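Dicer Related Helicase (Caenorhabditis elegans, PDB 6M6Q) is a RIG-I-like RNA helicase involved in RNA interference that probably hydrolyses ATP and binds RNA, and is represented here by its N-terminal domain. Local coordinates at residues T76-S79 with D83-K86; L32-L37 with K264-F269. One frame throughout, in Å; residues are numbered along the deposited sequence.

Contact 1. Residues T76-S79 with D83-K86; sequences TPVS and DMIK
Val78 meets Met84 and Ser79 meets Ile85 where the chain passes from a short 3-10 segment into helix 82-87 without doubling back, the two segments running broadly the same way and the nearest CA atoms, those of Ser79 and Met84, standing 6.4 Å apart. The side chains of that helix then lie against the backbone carbonyls just before it. Met84 leaves its helix toward Val78 and meets it at two levels. Near the backbone, Met84 CB lies 3.4 Å from Val78 O and Met84 CG is almost as near, so the carbonyl rests alongside the first two carbons of the side chain. Farther out, the chain of Met84 starts anti to its own backbone N (chi1 -174°) and then bends at both following torsions. These bends carry the methyl CE back to the valine, 4.1 Å from Val78 CG2. The two side chains are inclined to one another and join by van der Waals contact, with one valine methyl doing the touching. One residue along, Ile85 makes a similar approach at the more exposed margin, its CG1 lying 3.5 Å from Ser79 O. CD1 of Ile85 is slightly farther from that oxygen, while the Ser79 side chain points away from the helix. About 158 Å² is buried in all, a modest local packing between the 3-10 segment and the helix that follows it. Asp81 OD1 accepts a hydrogen bond from Met84 N, holding the first turn of helix 82-87. This is plain packing in the N-terminal domain, far from the centre of the chain: a short helix and its lead-in are laid against the long helix 94-127, where Met84 packs on Glu101, Val104 and Thr105, Val78 reaches His108, and Asp83 forms a salt bridge with Arg107.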
loop_
_atom_site.group_PDB
_atom_site.type_symbol
_atom_site.label_atom_id
_atom_site.label_comp_id
_atom_site.label_asym_id
_atom_site.label_seq_id
_atom_site.Cartn_x
_atom_site.Cartn_y
_atom_site.Cartn_z
ATOM N N THR B 76 -16.118 25.542 4.666
ATOM C CA THR B 76 -16.178 27.020 4.871
ATOM C C THR B 76 -16.524 27.687 3.540
ATOM O O THR B 76 -16.095 27.230 2.490
ATOM C CB THR B 76 -14.872 27.590 5.442
ATOM O OG1 THR B 76 -13.798 27.294 4.544
ATOM C CG2 THR B 76 -14.563 27.065 6.829
ATOM N N PRO B 77 -17.338 28.763 3.529
ATOM C CA PRO B 77 -17.732 29.402 2.272
ATOM C C PRO B 77 -16.514 29.993 1.538
ATOM O O PRO B 77 -15.655 30.621 2.183
ATOM C CB PRO B 77 -18.717 30.517 2.675
ATOM C CG PRO B 77 -19.054 30.235 4.151
ATOM C CD PRO B 77 -17.879 29.453 4.710
ATOM N N VAL B 78 -16.455 29.786 0.223
ATOM C CA VAL B 78 -15.354 30.274 -0.665
ATOM C C VAL B 78 -15.357 31.823 -0.699
ATOM O O VAL B 78 -14.299 32.413 -1.044
ATOM C CB VAL B 78 -15.482 29.647 -2.068
ATOM C CG1 VAL B 78 -16.801 30.031 -2.747
ATOM C CG2 VAL B 78 -14.284 29.978 -2.957
ATOM N N SER B 79 -16.465 32.464 -0.291
ATOM C CA SER B 79 -16.583 33.948 -0.176
ATOM C C SER B 79 -15.702 34.466 0.961
ATOM O O SER B 79 -15.376 35.644 0.928
ATOM C CB SER B 79 -18.006 34.389 -0.006
ATOM O OG SER B 79 -18.770 33.403 0.661
ATOM N N ASP B 83 -7.727 34.867 -0.676
ATOM C CA ASP B 83 -7.383 35.197 -2.082
ATOM C C ASP B 83 -8.649 35.656 -2.823
ATOM O O ASP B 83 -8.562 36.679 -3.499
ATOM C CB ASP B 83 -6.702 34.038 -2.788
ATOM C CG ASP B 83 -5.354 33.704 -2.197
ATOM O OD1 ASP B 83 -4.454 34.538 -2.315
ATOM O OD2 ASP B 83 -5.218 32.603 -1.627
ATOM N N MET B 84 -9.796 34.982 -2.633
ATOM C CA MET B 84 -11.093 35.410 -3.224
ATOM C C MET B 84 -11.365 36.867 -2.851
ATOM O O MET B 84 -11.720 37.650 -3.771
ATOM C CB MET B 84 -12.268 34.553 -2.750
ATOM C CG MET B 84 -13.603 34.872 -3.455
ATOM S SD MET B 84 -13.478 34.777 -5.278
ATOM C CE MET B 84 -13.846 33.052 -5.573
ATOM N N ILE B 85 -11.217 37.218 -1.570
ATOM C CA ILE B 85 -11.536 38.579 -1.056
ATOM C C ILE B 85 -10.587 39.571 -1.721
ATOM O O ILE B 85 -11.069 40.661 -2.118
ATOM C CB ILE B 85 -11.463 38.640 0.487
ATOM C CG1 ILE B 85 -12.585 37.814 1.129
ATOM C CG2 ILE B 85 -11.463 40.089 0.997
ATOM C CD1 ILE B 85 -12.261 37.330 2.519
ATOM N N LYS B 86 -9.323 39.176 -1.937
ATOM C CA LYS B 86 -8.284 40.070 -2.531
ATOM C C LYS B 86 -8.616 40.330 -4.011
ATOM O O LYS B 86 -8.519 41.487 -4.433
ATOM C CB LYS B 86 -6.885 39.476 -2.372
ATOM C CG LYS B 86 -6.249 39.676 -1.009
ATOM C CD LYS B 86 -4.920 39.005 -0.911
ATOM C CE LYS B 86 -4.460 38.787 0.508
ATOM N NZ LYS B 86 -3.268 37.909 0.539
#

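Contact 2. Residues L32-L37 with K264-F269; sequences LKWKFL and KTLTMF
Leu266 reaches from helix 262-271 to the start of helix 33-42 and touches Trp34 and Lys33 with a single methyl. Its CD1 lies 3.5 Å from Trp34 CD1 and 3.8 Å from Trp34 NE1, so it meets the five-membered part of the indole, arriving obliquely to the ring. On the adjoining side the same Leu266 CD1 is 4.2 Å from Lys33 CG, in contact with the aliphatic part of the lysine. Leu266 places its CG beside the backbone N (chi1 -64°) and then extends its second torsion, which sends CD1 out toward the indole. Within the same helix as the tryptophan, Lys33 CE lies 3.4 Å above the plane of the Trp34 ring, displaced toward the rim, and Leu37 CD2 sits in plane at the ring edge. Further out, Leu124 of helix 94-127, Leu237 and Leu262 pack against the tryptophan, and Lys33 leans on Leu128. The two segments bury only about 113 Å², though Leu32 on Leu270 and Trp34 on His263 widen the interface between the helices. This methyl contact is apolar and only weakly directional.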
loop_
_atom_site.group_PDB
_atom_site.type_symbol
_atom_site.label_atom_id
_atom_site.label_comp_id
_atom_site.label_asym_id
_atom_site.label_seq_id
_atom_site.Cartn_x
_atom_site.Cartn_y
_atom_site.Cartn_z
ATOM N N LEU B 32 -16.214 -3.329 -1.720
ATOM C CA LEU B 32 -17.419 -2.515 -1.334
ATOM C C LEU B 32 -17.045 -1.407 -0.331
ATOM O O LEU B 32 -17.965 -0.846 0.281
ATOM C CB LEU B 32 -18.485 -3.421 -0.690
ATOM C CG LEU B 32 -19.267 -4.336 -1.620
ATOM C CD1 LEU B 32 -19.981 -5.410 -0.817
ATOM C CD2 LEU B 32 -20.257 -3.542 -2.442
ATOM N N LYS B 33 -15.761 -1.135 -0.116
ATOM C CA LYS B 33 -15.305 -0.181 0.930
ATOM C C LYS B 33 -15.900 1.222 0.684
ATOM O O LYS B 33 -16.158 1.902 1.669
ATOM C CB LYS B 33 -13.777 -0.161 1.012
ATOM C CG LYS B 33 -13.036 0.554 -0.111
ATOM C CD LYS B 33 -11.553 0.677 0.196
ATOM C CE LYS B 33 -10.908 1.871 -0.435
ATOM N NZ LYS B 33 -9.443 1.692 -0.522
ATOM N N TRP B 34 -16.106 1.642 -0.571
ATOM C CA TRP B 34 -16.647 2.998 -0.890
ATOM C C TRP B 34 -18.148 3.022 -0.625
ATOM O O TRP B 34 -18.651 4.089 -0.155
ATOM C CB TRP B 34 -16.309 3.431 -2.321
ATOM C CG TRP B 34 -14.840 3.657 -2.546
ATOM C CD1 TRP B 34 -14.062 3.094 -3.518
ATOM C CD2 TRP B 34 -13.959 4.484 -1.759
ATOM N NE1 TRP B 34 -12.762 3.515 -3.393
ATOM C CE2 TRP B 34 -12.670 4.365 -2.321
ATOM C CE3 TRP B 34 -14.133 5.327 -0.651
ATOM C CZ2 TRP B 34 -11.570 5.052 -1.811
ATOM C CZ3 TRP B 34 -13.041 5.994 -0.140
ATOM C CH2 TRP B 34 -11.775 5.851 -0.710
ATOM N N LYS B 35 -18.828 1.889 -0.853
ATOM C CA LYS B 35 -20.275 1.729 -0.579
ATOM C C LYS B 35 -20.476 1.654 0.931
ATOM O O LYS B 35 -21.484 2.195 1.408
ATOM C CB LYS B 35 -20.847 0.507 -1.303
ATOM C CG LYS B 35 -22.331 0.207 -1.040
ATOM C CD LYS B 35 -23.264 1.362 -1.367
ATOM C CE LYS B 35 -24.729 1.095 -1.085
ATOM N NZ LYS B 35 -25.486 2.373 -1.033
ATOM N N PHE B 36 -19.512 1.087 1.660
ATOM C CA PHE B 36 -19.532 0.989 3.142
ATOM C C PHE B 36 -19.368 2.382 3.742
ATOM O O PHE B 36 -20.149 2.724 4.638
ATOM C CB PHE B 36 -18.446 0.042 3.641
ATOM C CG PHE B 36 -18.151 0.162 5.112
ATOM C CD1 PHE B 36 -19.098 -0.196 6.060
ATOM C CD2 PHE B 36 -16.916 0.614 5.551
ATOM C CE1 PHE B 36 -18.822 -0.077 7.412
ATOM C CE2 PHE B 36 -16.639 0.723 6.898
ATOM C CZ PHE B 36 -17.590 0.375 7.825
ATOM N N LEU B 37 -18.406 3.164 3.233
ATOM C CA LEU B 37 -18.219 4.602 3.604
ATOM C C LEU B 37 -19.503 5.339 3.295
ATOM O O LEU B 37 -19.989 5.995 4.196
ATOM C CB LEU B 37 -17.032 5.222 2.846
ATOM C CG LEU B 37 -16.657 6.671 3.214
ATOM C CD1 LEU B 37 -16.130 6.797 4.658
ATOM C CD2 LEU B 37 -15.623 7.218 2.232
ATOM N N LYS B 264 -16.771 2.493 -9.168
ATOM C CA LYS B 264 -17.116 1.775 -10.411
ATOM C C LYS B 264 -16.004 0.780 -10.759
ATOM O O LYS B 264 -16.344 -0.336 -11.166
ATOM C CB LYS B 264 -17.419 2.752 -11.540
ATOM C CG LYS B 264 -18.857 3.243 -11.541
ATOM C CD LYS B 264 -19.240 4.055 -12.744
ATOM C CE LYS B 264 -20.690 4.465 -12.709
ATOM N NZ LYS B 264 -20.984 5.286 -11.516
ATOM N N THR B 265 -14.744 1.141 -10.527
ATOM C CA THR B 265 -13.568 0.273 -10.809
ATOM C C THR B 265 -13.640 -0.962 -9.897
ATOM O O THR B 265 -13.497 -2.086 -10.407
ATOM C CB THR B 265 -12.236 1.014 -10.622
ATOM O OG1 THR B 265 -12.214 2.206 -11.411
ATOM C CG2 THR B 265 -11.043 0.160 -11.003
ATOM N N LEU B 266 -13.902 -0.762 -8.606
ATOM C CA LEU B 266 -13.955 -1.863 -7.611
ATOM C C LEU B 266 -15.156 -2.769 -7.911
ATOM O O LEU B 266 -15.006 -4.022 -7.769
ATOM C CB LEU B 266 -14.028 -1.275 -6.197
ATOM C CG LEU B 266 -12.801 -0.471 -5.767
ATOM C CD1 LEU B 266 -12.873 -0.133 -4.296
ATOM C CD2 LEU B 266 -11.511 -1.212 -6.083
ATOM N N THR B 267 -16.268 -2.186 -8.368
ATOM C CA THR B 267 -17.529 -2.913 -8.627
ATOM C C THR B 267 -17.338 -3.848 -9.819
ATOM O O THR B 267 -17.972 -4.903 -9.812
ATOM C CB THR B 267 -18.697 -1.940 -8.789
ATOM O OG1 THR B 267 -18.781 -1.210 -7.567
ATOM C CG2 THR B 267 -20.020 -2.620 -9.049
ATOM N N MET B 268 -16.407 -3.538 -10.727
ATOM C CA MET B 268 -16.042 -4.434 -11.867
ATOM C C MET B 268 -15.374 -5.711 -11.338
ATOM O O MET B 268 -15.782 -6.801 -11.762
ATOM C CB MET B 268 -15.092 -3.764 -12.859
ATOM C CG MET B 268 -15.761 -2.793 -13.765
ATOM S SD MET B 268 -14.573 -2.105 -14.915
ATOM C CE MET B 268 -14.720 -3.247 -16.278
ATOM N N PHE B 269 -14.381 -5.591 -10.460
ATOM C CA PHE B 269 -13.668 -6.743 -9.845
ATOM C C PHE B 269 -14.629 -7.525 -8.944
ATOM O O PHE B 269 -14.521 -8.745 -8.914
ATOM C CB PHE B 269 -12.430 -6.268 -9.085
ATOM C CG PHE B 269 -11.288 -5.895 -9.990
ATOM C CD1 PHE B 269 -11.199 -4.619 -10.521
ATOM C CD2 PHE B 269 -10.346 -6.841 -10.370
ATOM C CE1 PHE B 269 -10.169 -4.279 -11.381
ATOM C CE2 PHE B 269 -9.325 -6.506 -11.243
ATOM C CZ PHE B 269 -9.231 -5.222 -11.740
#

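The two contacts differ in reach. Contact 1 joins pieces only 4 residues apart and its centre lies about 35 Å from the centre of the chain, whereas contact 2 joins pieces 227 residues apart and its centre lies about 3 Å from that point. Contact 1 is nested within the long excursion that contact 2 closes. Their centres are about 35 Å apart and their nearest atoms about 18 Å, so they do not touch. What connects them is helix 94-127, which receives contact 1 around Glu101 to His108 and contact 2 at Glu121 and Leu124. Both belong to a strand-free, mainly helical N-terminal domain that precedes the helicase core, where ATP hydrolysis is expected.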